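Local structure of hypothetical protein (Bacteroides eggerthii, 4JGL) at residues A[102-106]-A[107-111]. The protein is of unknown function but folds as a streptavidin-like antiparallel beta-barrel supplemented by two extra alpha helices. Residues are numbered along the deposited sequence; the frame is centred on the assembly and turned at random.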
ATOM      1  N   LYS A 102     -13.557  -2.679   7.301  1.00 12.94           N
ATOM      2  CA  LYS A 102     -13.632  -4.060   7.783  0.50 14.00           C
ATOM      3  C   LYS A 102     -12.315  -4.387   8.494  1.00 13.10           C
ATOM      4  O   LYS A 102     -11.252  -3.926   8.087  1.00 14.29           O
ATOM      5  CB  LYS A 102     -13.806  -5.057   6.614  0.50 15.81           C
ATOM      6  CG  LYS A 102     -15.097  -4.944   5.810  0.50 19.31           C
ATOM      7  CD  LYS A 102     -16.139  -5.958   6.270  0.50 26.34           C
ATOM      8  CE  LYS A 102     -17.007  -6.437   5.109  0.50 30.75           C
ATOM      9  NZ  LYS A 102     -17.740  -7.714   5.416  0.50 32.98           N
ATOM     10  N   LYS A 103     -12.361  -5.214   9.517  1.00 14.35           N
ATOM     11  CA  LYS A 103     -11.157  -5.776  10.112  1.00 14.05           C
ATOM     12  C   LYS A 103     -10.636  -6.866   9.193  1.00 14.30           C
ATOM     13  O   LYS A 103     -11.415  -7.730   8.793  1.00 17.46           O
ATOM     14  CB  LYS A 103     -11.487  -6.383  11.483  1.00 16.74           C
ATOM     15  CG  LYS A 103     -10.268  -6.835  12.229  1.00 20.58           C
ATOM     16  CD  LYS A 103     -10.600  -7.246  13.665  1.00 28.15           C
ATOM     17  CE  LYS A 103      -9.326  -7.534  14.443  1.00 34.45           C
ATOM     18  NZ  LYS A 103      -8.495  -8.592  13.784  1.00 38.77           N
ATOM     19  N   SER A 104      -9.346  -6.853   8.878  1.00 12.58           N
ATOM     20  CA  SER A 104      -8.728  -7.880   8.074  1.00 12.71           C
ATOM     21  C   SER A 104      -8.492  -9.121   8.917  1.00 14.43           C
ATOM     22  O   SER A 104      -8.151  -9.031  10.098  1.00 18.26           O
ATOM     23  CB  SER A 104      -7.374  -7.420   7.540  1.00 13.31           C
ATOM     24  OG  SER A 104      -7.490  -6.261   6.744  1.00 13.79           O
ATOM     25  N   SER A 105      -8.644 -10.272   8.297  1.00 13.45           N
ATOM     26  CA  SER A 105      -8.310 -11.534   8.938  1.00 14.84           C
ATOM     27  C   SER A 105      -6.849 -11.859   8.722  1.00 15.13           C
ATOM     28  O   SER A 105      -6.325 -11.721   7.615  1.00 16.40           O
ATOM     29  CB  SER A 105      -9.142 -12.626   8.301  1.00 17.70           C
ATOM     30  OG  SER A 105      -8.597 -13.916   8.574  1.00 21.78           O
HETATM   31  N   MSE A 106      -6.185 -12.326   9.776  1.00 16.10           N
HETATM   32  CA  MSE A 106      -4.829 -12.824   9.664  1.00 16.68           C
HETATM   33  C   MSE A 106      -4.690 -14.052   8.757  1.00 16.90           C
HETATM   34  O   MSE A 106      -3.617 -14.336   8.208  1.00 19.08           O
HETATM   35  CB  MSE A 106      -4.362 -13.214  11.073  1.00 17.17           C
HETATM   36  CG  MSE A 106      -4.139 -12.058  11.978  1.00 20.29           C
HETATM   37 SE   MSE A 106      -2.739 -10.927  11.425  0.75 22.72          SE
HETATM   38  CE  MSE A 106      -1.214 -12.177  11.460  1.00 26.99           C
ATOM     39  N   LYS A 107      -5.769 -14.818   8.646  1.00 16.24           N
ATOM     40  CA  LYS A 107      -5.783 -16.021   7.837  1.00 18.06           C
ATOM     41  C   LYS A 107      -6.041 -15.714   6.358  1.00 18.55           C
ATOM     42  O   LYS A 107      -5.621 -16.461   5.485  1.00 24.30           O
ATOM     43  CB  LYS A 107      -6.872 -16.956   8.353  1.00 19.95           C
ATOM     44  CG  LYS A 107      -6.641 -17.441   9.805  1.00 23.62           C
ATOM     45  CD  LYS A 107      -7.844 -18.210  10.374  1.00 28.31           C
ATOM     46  CE  LYS A 107      -7.517 -18.822  11.768  1.00 31.23           C
ATOM     47  NZ  LYS A 107      -7.545 -17.780  12.833  1.00 33.98           N
ATOM     48  N   ASN A 108      -6.780 -14.655   6.077  1.00 13.73           N
ATOM     49  CA  ASN A 108      -7.325 -14.448   4.730  1.00 14.37           C
ATOM     50  C   ASN A 108      -6.772 -13.247   3.972  1.00 12.89           C
ATOM     51  O   ASN A 108      -7.064 -13.092   2.800  1.00 15.45           O
ATOM     52  CB  ASN A 108      -8.842 -14.378   4.808  1.00 16.12           C
ATOM     53  CG  ASN A 108      -9.449 -15.694   5.275  1.00 19.37           C
ATOM     54  OD1 ASN A 108      -8.901 -16.742   5.002  1.00 23.61           O
ATOM     55  ND2 ASN A 108     -10.555 -15.627   5.980  1.00 26.62           N
ATOM     56  N   THR A 109      -6.033 -12.383   4.648  1.00 12.57           N
ATOM     57  CA  THR A 109      -5.285 -11.292   4.021  1.00 12.51           C
ATOM     58  C   THR A 109      -3.799 -11.612   4.143  1.00 13.06           C
ATOM     59  O   THR A 109      -3.346 -11.905   5.244  1.00 13.70           O
ATOM     60  CB  THR A 109      -5.579  -9.953   4.703  1.00 11.36           C
ATOM     61  OG1 THR A 109      -6.944  -9.605   4.442  1.00 13.12           O
ATOM     62  CG2 THR A 109      -4.692  -8.824   4.155  1.00 12.45           C
ATOM     63  N   PRO A 110      -3.033 -11.537   3.039  1.00 14.45           N
ATOM     64  CA  PRO A 110      -1.624 -11.898   3.143  1.00 16.41           C
ATOM     65  C   PRO A 110      -0.813 -10.905   3.970  1.00 13.00           C
ATOM     66  O   PRO A 110      -1.079  -9.695   3.930  1.00 14.27           O
ATOM     67  CB  PRO A 110      -1.140 -11.861   1.680  1.00 17.56           C
ATOM     68  CG  PRO A 110      -2.093 -11.090   0.936  1.00 21.86           C
ATOM     69  CD  PRO A 110      -3.424 -11.239   1.650  1.00 15.77           C
ATOM     70  N   SER A 111       0.134 -11.427   4.748  1.00 14.41           N
ATOM     71  CA  SER A 111       1.184 -10.632   5.343  1.00 13.59           C
ATOM     72  C   SER A 111       2.272 -10.418   4.301  1.00 14.13           C
ATOM     73  O   SER A 111       2.334 -11.125   3.285  1.00 16.31           O
ATOM     74  CB  SER A 111       1.740 -11.289   6.604  1.00 16.51           C
ATOM     75  OG  SER A 111       0.739 -11.417   7.597  1.00 19.44           O
TER
HETATM   76  O   HOH W   1      -8.068  -7.116   4.242  1.00 15.54           O
HETATM   77  O   HOH W   2      -1.547 -12.888   7.077  1.00 21.06           O
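Ser-105 carries OG opposite its backbone N (chi1 162°), which brings the hydroxyl within bonding distance of the amides of Lys-107 and Asn-108, an ST motif in the connection between strands 96-103 and 112-116 of the streptavidin-like fold. Ser-105 OG accepts from Lys-107 N at 3.0 Å and, more weakly, from Asn-108 N at 3.2 Å; both bonds are bent. The carbonyl of the same serine closes the turn: Thr-109 N donates to Ser-105 O at 3.1 Å, and Asn-108 N adds a weak bond to that oxygen. With an alanine here the hydroxyl is gone, and the Lys-107 amide would probably be left without its acceptor in the turn, Asn-108 N keeping its weak bond to the carbonyl. Ser-104 is buried, its CB 3.8 Å from Thr-109 OG1. Ser-104 OG and Thr-109 OG1 each stand beside their own backbone N (chi1 -60° and -67°), where one water bridges them at 2.7 Å to each. Ser-104 also rests on Pro-83, while Thr-109 meets Asn-68 and Tyr-70, seating the turn on strands 78-92 and 64-75. The selenomethionine Met-106 touches Thr-82 and Pro-83. A second water donates to Met-106 O and Thr-109 O and accepts from Ser-111 OG, each at 2.8 Å.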